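Local coordinates for holo-[acyl-carrier-protein] synthase (Helicobacter pylori, PDB 5XUK) that belongs to the AcpS family of the 4'-phosphopantetheinyl transferase superfamily and holds coenzyme A in a pocket, at residues A[25-35]-A[67-75]; A[92-100]-A[107-115]. All coordinates share one frame; numbering follows the deposited sequence.

In the fold
From the N terminus the chain runs through strand 2-8 and helix 9-15 before helices 21-27 and 30-36, which supply the first half of interaction 1. Helix 40-56 follows, and the chain returns at 67-75 to close a long, largely helical loop against 25-35. Strand 80-84, which pairs with strand 70-74, and helix 86-91 lead on to interaction 2, where the pairing of 92-100 with 107-115 closes the short hairpin loop between strands 97-104 and 107-114. The two contacts come in series, neither enclosing nor crossing the other, with centres about 15 Å apart. Helix 40-56 touches both: interaction 1 ties the helical layer to strand 70-74, and interaction 2 builds the sheet with strand 2-8.

Interaction 1: residues A[25-35]-A[67-75]; sequences ERFLSPSEIVL and FLDIKISKS
The ring of F67 takes F27 over one face: CB of F27 sits above the plane, displaced toward the rim and 3.3 Å from CG of F67. The F27 ring turns its edge to the F67 ring in an edge-to-face pair, with planes at 60°. With chi1 at 72°, CG of F27 stands over its own backbone, so that CB faces F67 while the ring extends to F23 and F47. Beside this pair L68 lies along the backbone of 26-29, its CD2 3.7 Å from N of S29. The carboxylate of E32 is held from opposite faces: N of I72 donates to OE2 from one side of its plane (2.7 Å, N-H...O angle 151°), while N of S29 meets OE1 from the other in a longer bond (3.3 Å). OE1 also forms a salt bridge with K50. A buried acid thus joins the start of helix 30-36 to strand 70-74, its charge probably balanced by that lysine. Further along, L35 and K74 pass alongside with their chains running opposite ways, CD1 of L35 lying 4.0 Å from CG of K74. The arrangement is helix-on-strand packing that ends at the ligand pocket, where NZ of K74 forms a salt bridge with coenzyme A.

Interaction 2: residues A[92-100]-A[107-115]; sequences FNIQSLSAS and FAIAVVVVS
V114 turns CG2 anti to its backbone nitrogen, which brings this methyl against I94, whose CD1 is folded over by a chi2 of -48°. The two side chains cross at about a right angle, the 3.3 Å from CD1 of I94 to CG2 of V114 being tighter than usual. L97 runs alongside V114, pointing the same way, with its CD2 3.6 Å from CB of V114. Two-way backbone bonds pair S98 with V113 and S100 with V111; N of V113 reaches O of S98 at 2.8 Å, in the carbonyl plane. A99 with V112 is the non-hydrogen-bonded pair between them, and L97 with V114 the one beyond S98 and V113. This is an antiparallel beta hairpin, whose strand 107-114 is the middle of a sheet completed by strand 2-8. One face, carrying L97, A99, V112 and V114, packs on helix 40-56, strand 80-84 and neighbouring loops. The other bears V111 and, meeting the second subunit, S98, S100 and V113; OG of S98 hydrogen-bonds to N of I2 of that subunit. At the open end of the hairpin, N of S115 donates to O of S96 (2.9 Å). OG of S96 and OG of S115 share a weak hydrogen bond (3.2 Å).

Interaction 1: residues A[25-35]-A[67-75]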
# COMPACT_ATOMS: atom_id res chain seq x y z
N GLU A 25 2.97 -23.40 10.67
CA GLU A 25 3.62 -23.27 11.96
C GLU A 25 5.01 -22.67 11.87
O GLU A 25 5.56 -22.23 12.86
CB GLU A 25 3.60 -24.61 12.70
CG GLU A 25 2.18 -24.98 13.12
CD GLU A 25 2.03 -26.40 13.63
OE1 GLU A 25 0.87 -26.81 13.85
OE2 GLU A 25 3.05 -27.11 13.79
N ARG A 26 5.54 -22.60 10.65
CA ARG A 26 6.75 -21.82 10.36
C ARG A 26 6.53 -20.32 10.55
O ARG A 26 7.38 -19.65 11.13
CB ARG A 26 7.27 -22.10 8.94
CG ARG A 26 7.98 -23.44 8.79
CD ARG A 26 8.08 -23.86 7.32
NE ARG A 26 8.61 -25.22 7.16
CZ ARG A 26 8.68 -25.89 6.00
NH1 ARG A 26 9.19 -27.12 5.98
NH2 ARG A 26 8.25 -25.35 4.86
N PHE A 27 5.41 -19.77 10.10
CA PHE A 27 5.22 -18.30 10.25
C PHE A 27 4.16 -17.84 11.24
O PHE A 27 4.19 -16.67 11.68
CB PHE A 27 5.06 -17.59 8.89
CG PHE A 27 3.75 -17.84 8.21
CD1 PHE A 27 3.55 -18.99 7.48
CD2 PHE A 27 2.72 -16.90 8.26
CE1 PHE A 27 2.34 -19.23 6.85
CE2 PHE A 27 1.51 -17.12 7.62
CZ PHE A 27 1.32 -18.29 6.92
N LEU A 28 3.25 -18.72 11.63
CA LEU A 28 2.21 -18.35 12.61
C LEU A 28 2.39 -19.08 13.93
O LEU A 28 2.46 -20.30 13.97
CB LEU A 28 0.81 -18.60 12.03
CG LEU A 28 0.44 -17.73 10.82
CD1 LEU A 28 -1.02 -17.91 10.44
CD2 LEU A 28 0.73 -16.25 11.10
N SER A 29 2.46 -18.30 15.00
CA SER A 29 2.30 -18.82 16.35
C SER A 29 0.87 -19.29 16.58
O SER A 29 -0.04 -18.77 15.94
CB SER A 29 2.55 -17.70 17.35
OG SER A 29 1.41 -16.84 17.39
N PRO A 30 0.64 -20.20 17.56
CA PRO A 30 -0.70 -20.73 17.88
C PRO A 30 -1.80 -19.68 18.04
O PRO A 30 -2.89 -19.88 17.51
CB PRO A 30 -0.46 -21.47 19.21
CG PRO A 30 0.91 -22.02 19.04
CD PRO A 30 1.68 -20.90 18.35
N SER A 31 -1.52 -18.60 18.75
CA SER A 31 -2.49 -17.55 18.96
C SER A 31 -2.83 -16.87 17.63
O SER A 31 -4.00 -16.53 17.40
CB SER A 31 -1.98 -16.54 20.00
OG SER A 31 -0.81 -15.87 19.57
N GLU A 32 -1.84 -16.70 16.76
CA GLU A 32 -2.06 -16.11 15.43
C GLU A 32 -2.84 -17.07 14.56
O GLU A 32 -3.65 -16.66 13.71
CB GLU A 32 -0.73 -15.72 14.79
CG GLU A 32 -0.07 -14.60 15.56
CD GLU A 32 1.39 -14.39 15.20
OE1 GLU A 32 1.91 -15.15 14.39
OE2 GLU A 32 2.02 -13.44 15.74
N ILE A 33 -2.62 -18.36 14.78
CA ILE A 33 -3.43 -19.40 14.11
C ILE A 33 -4.90 -19.33 14.58
O ILE A 33 -5.82 -19.62 13.82
CB ILE A 33 -2.85 -20.82 14.35
CG1 ILE A 33 -1.48 -20.95 13.67
CG2 ILE A 33 -3.77 -21.88 13.81
CD1 ILE A 33 -0.82 -22.32 13.79
N VAL A 34 -5.11 -18.94 15.83
CA VAL A 34 -6.47 -18.84 16.31
C VAL A 34 -7.13 -17.68 15.57
O VAL A 34 -8.19 -17.85 14.99
CB VAL A 34 -6.54 -18.72 17.85
CG1 VAL A 34 -7.96 -18.36 18.30
CG2 VAL A 34 -6.10 -20.03 18.48
N LEU A 35 -6.45 -16.54 15.51
CA LEU A 35 -6.95 -15.34 14.80
C LEU A 35 -7.41 -15.56 13.35
O LEU A 35 -8.41 -14.98 12.94
CB LEU A 35 -5.91 -14.23 14.85
CG LEU A 35 -5.64 -13.74 16.27
CD1 LEU A 35 -4.58 -12.63 16.26
CD2 LEU A 35 -6.94 -13.29 16.96
N PHE A 67 9.99 -14.92 11.03
CA PHE A 67 8.55 -14.85 11.07
C PHE A 67 8.04 -14.87 12.51
O PHE A 67 7.19 -14.06 12.87
CB PHE A 67 7.94 -16.03 10.31
CG PHE A 67 7.94 -15.89 8.81
CD1 PHE A 67 7.36 -14.77 8.20
CD2 PHE A 67 8.46 -16.89 8.00
CE1 PHE A 67 7.33 -14.66 6.82
CE2 PHE A 67 8.43 -16.78 6.62
CZ PHE A 67 7.86 -15.66 6.03
N LEU A 68 8.57 -15.76 13.34
CA LEU A 68 8.06 -15.90 14.71
C LEU A 68 8.55 -14.81 15.65
O LEU A 68 8.06 -14.69 16.78
CB LEU A 68 8.36 -17.27 15.28
CG LEU A 68 7.63 -18.42 14.57
CD1 LEU A 68 8.15 -19.76 15.06
CD2 LEU A 68 6.12 -18.31 14.77
N ASP A 69 9.49 -13.98 15.21
CA ASP A 69 9.85 -12.78 15.98
C ASP A 69 8.77 -11.69 15.88
O ASP A 69 8.79 -10.72 16.65
CB ASP A 69 11.18 -12.20 15.53
CG ASP A 69 12.35 -13.15 15.78
OD1 ASP A 69 12.45 -13.66 16.91
OD2 ASP A 69 13.17 -13.36 14.85
N ILE A 70 7.84 -11.84 14.92
CA ILE A 70 6.83 -10.83 14.70
C ILE A 70 5.51 -11.37 15.23
O ILE A 70 4.99 -12.39 14.72
CB ILE A 70 6.67 -10.49 13.20
CG1 ILE A 70 8.02 -10.06 12.59
CG2 ILE A 70 5.66 -9.37 13.01
CD1 ILE A 70 8.13 -10.43 11.13
N LYS A 71 4.98 -10.71 16.26
CA LYS A 71 3.70 -11.12 16.84
C LYS A 71 2.59 -10.21 16.34
O LYS A 71 2.63 -9.01 16.58
CB LYS A 71 3.76 -11.06 18.37
CG LYS A 71 2.43 -11.39 19.06
CD LYS A 71 2.56 -11.31 20.58
CE LYS A 71 1.38 -10.62 21.26
NZ LYS A 71 1.83 -9.87 22.48
N ILE A 72 1.61 -10.79 15.65
CA ILE A 72 0.38 -10.08 15.28
C ILE A 72 -0.73 -10.41 16.30
O ILE A 72 -0.92 -11.57 16.65
CB ILE A 72 -0.14 -10.49 13.89
CG1 ILE A 72 0.94 -10.31 12.81
CG2 ILE A 72 -1.39 -9.67 13.53
CD1 ILE A 72 0.70 -11.20 11.60
N SER A 73 -1.46 -9.38 16.75
CA SER A 73 -2.67 -9.53 17.55
C SER A 73 -3.73 -8.54 17.05
O SER A 73 -3.46 -7.72 16.17
CB SER A 73 -2.38 -9.28 19.03
OG SER A 73 -1.82 -7.99 19.24
N LYS A 74 -4.93 -8.63 17.63
CA LYS A 74 -6.07 -7.83 17.21
C LYS A 74 -6.60 -6.96 18.35
O LYS A 74 -6.67 -7.39 19.49
CB LYS A 74 -7.21 -8.72 16.74
CG LYS A 74 -6.96 -9.51 15.46
CD LYS A 74 -6.50 -8.64 14.29
CE LYS A 74 -7.05 -9.12 12.96
NZ LYS A 74 -7.56 -10.52 13.00
N SER A 75 -7.00 -5.73 18.00
CA SER A 75 -7.67 -4.84 18.93
C SER A 75 -9.09 -5.37 19.17
O SER A 75 -9.54 -6.28 18.47
CB SER A 75 -7.72 -3.42 18.35
OG SER A 75 -8.77 -3.28 17.41

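Interaction 2: residues A[92-100]-A[107-115]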
# COMPACT_ATOMS: atom_id res chain seq x y z
N PHE A 92 16.55 -3.35 16.81
CA PHE A 92 16.17 -2.54 15.65
C PHE A 92 15.88 -1.09 16.05
O PHE A 92 15.75 -0.23 15.18
CB PHE A 92 14.96 -3.14 14.92
CG PHE A 92 15.30 -4.37 14.10
CD1 PHE A 92 14.90 -5.63 14.51
CD2 PHE A 92 16.02 -4.25 12.93
CE1 PHE A 92 15.21 -6.75 13.77
CE2 PHE A 92 16.34 -5.37 12.18
CZ PHE A 92 15.94 -6.63 12.60
N ASN A 93 15.77 -0.84 17.35
CA ASN A 93 15.57 0.50 17.90
C ASN A 93 14.22 1.11 17.48
O ASN A 93 14.17 2.18 16.86
CB ASN A 93 16.75 1.41 17.51
CG ASN A 93 16.92 2.61 18.44
OD1 ASN A 93 15.97 3.03 19.12
ND2 ASN A 93 18.12 3.16 18.47
N ILE A 94 13.14 0.42 17.84
CA ILE A 94 11.80 0.78 17.38
C ILE A 94 11.00 1.47 18.47
O ILE A 94 10.94 1.00 19.60
CB ILE A 94 11.00 -0.48 16.94
CG1 ILE A 94 11.79 -1.30 15.91
CG2 ILE A 94 9.64 -0.09 16.39
CD1 ILE A 94 12.39 -0.48 14.78
N GLN A 95 10.36 2.58 18.12
CA GLN A 95 9.47 3.29 19.03
C GLN A 95 8.06 2.71 18.92
O GLN A 95 7.41 2.45 19.94
CB GLN A 95 9.46 4.79 18.69
CG GLN A 95 10.82 5.47 18.83
CD GLN A 95 11.17 6.34 17.63
OE1 GLN A 95 10.35 7.12 17.14
NE2 GLN A 95 12.40 6.20 17.15
N SER A 96 7.60 2.51 17.69
CA SER A 96 6.23 2.04 17.44
C SER A 96 6.09 1.45 16.03
O SER A 96 6.74 1.92 15.09
CB SER A 96 5.24 3.19 17.62
OG SER A 96 5.61 4.30 16.83
N LEU A 97 5.24 0.43 15.92
CA LEU A 97 4.89 -0.20 14.64
C LEU A 97 3.41 0.03 14.36
O LEU A 97 2.58 -0.17 15.23
CB LEU A 97 5.18 -1.69 14.69
CG LEU A 97 6.66 -2.07 14.75
CD1 LEU A 97 6.83 -3.53 15.15
CD2 LEU A 97 7.31 -1.80 13.40
N SER A 98 3.10 0.47 13.14
CA SER A 98 1.70 0.66 12.72
C SER A 98 1.44 -0.21 11.49
O SER A 98 2.24 -0.21 10.56
CB SER A 98 1.46 2.14 12.41
OG SER A 98 0.11 2.39 12.04
N ALA A 99 0.34 -0.95 11.50
CA ALA A 99 0.07 -1.95 10.46
C ALA A 99 -1.33 -1.86 9.89
O ALA A 99 -2.21 -1.25 10.50
CB ALA A 99 0.30 -3.34 11.04
N SER A 100 -1.54 -2.45 8.70
CA SER A 100 -2.87 -2.58 8.13
C SER A 100 -2.90 -3.68 7.10
O SER A 100 -1.92 -3.91 6.42
CB SER A 100 -3.31 -1.25 7.49
OG SER A 100 -4.64 -1.31 7.01
N PHE A 107 -6.31 -11.58 -3.68
CA PHE A 107 -5.10 -10.93 -3.18
C PHE A 107 -5.23 -10.42 -1.78
O PHE A 107 -6.26 -9.85 -1.42
CB PHE A 107 -4.73 -9.73 -4.05
CG PHE A 107 -4.09 -10.12 -5.34
CD1 PHE A 107 -2.75 -10.49 -5.36
CD2 PHE A 107 -4.82 -10.12 -6.52
CE1 PHE A 107 -2.15 -10.86 -6.56
CE2 PHE A 107 -4.22 -10.48 -7.72
CZ PHE A 107 -2.89 -10.86 -7.74
N ALA A 108 -4.16 -10.57 -1.03
CA ALA A 108 -4.01 -9.93 0.27
C ALA A 108 -2.86 -8.96 0.17
O ALA A 108 -1.86 -9.27 -0.47
CB ALA A 108 -3.70 -10.97 1.37
N ILE A 109 -2.96 -7.83 0.86
CA ILE A 109 -1.85 -6.93 0.97
C ILE A 109 -1.80 -6.33 2.33
O ILE A 109 -2.83 -6.18 2.99
CB ILE A 109 -1.92 -5.76 -0.04
CG1 ILE A 109 -3.21 -4.97 0.10
CG2 ILE A 109 -1.87 -6.29 -1.46
CD1 ILE A 109 -3.22 -3.74 -0.78
N ALA A 110 -0.60 -5.92 2.71
CA ALA A 110 -0.33 -5.38 4.03
C ALA A 110 0.74 -4.34 3.90
O ALA A 110 1.57 -4.41 3.00
CB ALA A 110 0.16 -6.51 4.96
N VAL A 111 0.77 -3.45 4.86
CA VAL A 111 1.73 -2.36 4.92
C VAL A 111 2.05 -2.10 6.38
O VAL A 111 1.19 -2.27 7.25
CB VAL A 111 1.16 -1.06 4.29
CG1 VAL A 111 0.05 -0.47 5.17
CG2 VAL A 111 2.29 -0.07 4.04
N VAL A 112 3.29 -1.72 6.65
CA VAL A 112 3.75 -1.45 8.00
C VAL A 112 4.59 -0.20 7.96
O VAL A 112 5.42 -0.05 7.06
CB VAL A 112 4.60 -2.62 8.56
CG1 VAL A 112 5.25 -2.25 9.89
CG2 VAL A 112 3.74 -3.86 8.70
N VAL A 113 4.35 0.68 8.92
CA VAL A 113 5.20 1.84 9.16
C VAL A 113 5.89 1.73 10.52
O VAL A 113 5.24 1.57 11.56
CB VAL A 113 4.38 3.14 9.12
CG1 VAL A 113 5.26 4.32 9.52
CG2 VAL A 113 3.82 3.37 7.73
N VAL A 114 7.22 1.81 10.50
CA VAL A 114 8.05 1.72 11.71
C VAL A 114 8.65 3.08 12.10
O VAL A 114 9.14 3.83 11.24
CB VAL A 114 9.18 0.68 11.56
CG1 VAL A 114 9.92 0.86 10.25
CG2 VAL A 114 10.15 0.77 12.71
N SER A 115 8.61 3.38 13.40
CA SER A 115 9.25 4.56 13.98
C SER A 115 10.47 4.16 14.80
O SER A 115 11.59 4.57 14.51
CB SER A 115 8.26 5.29 14.89
OG SER A 115 7.04 5.51 14.21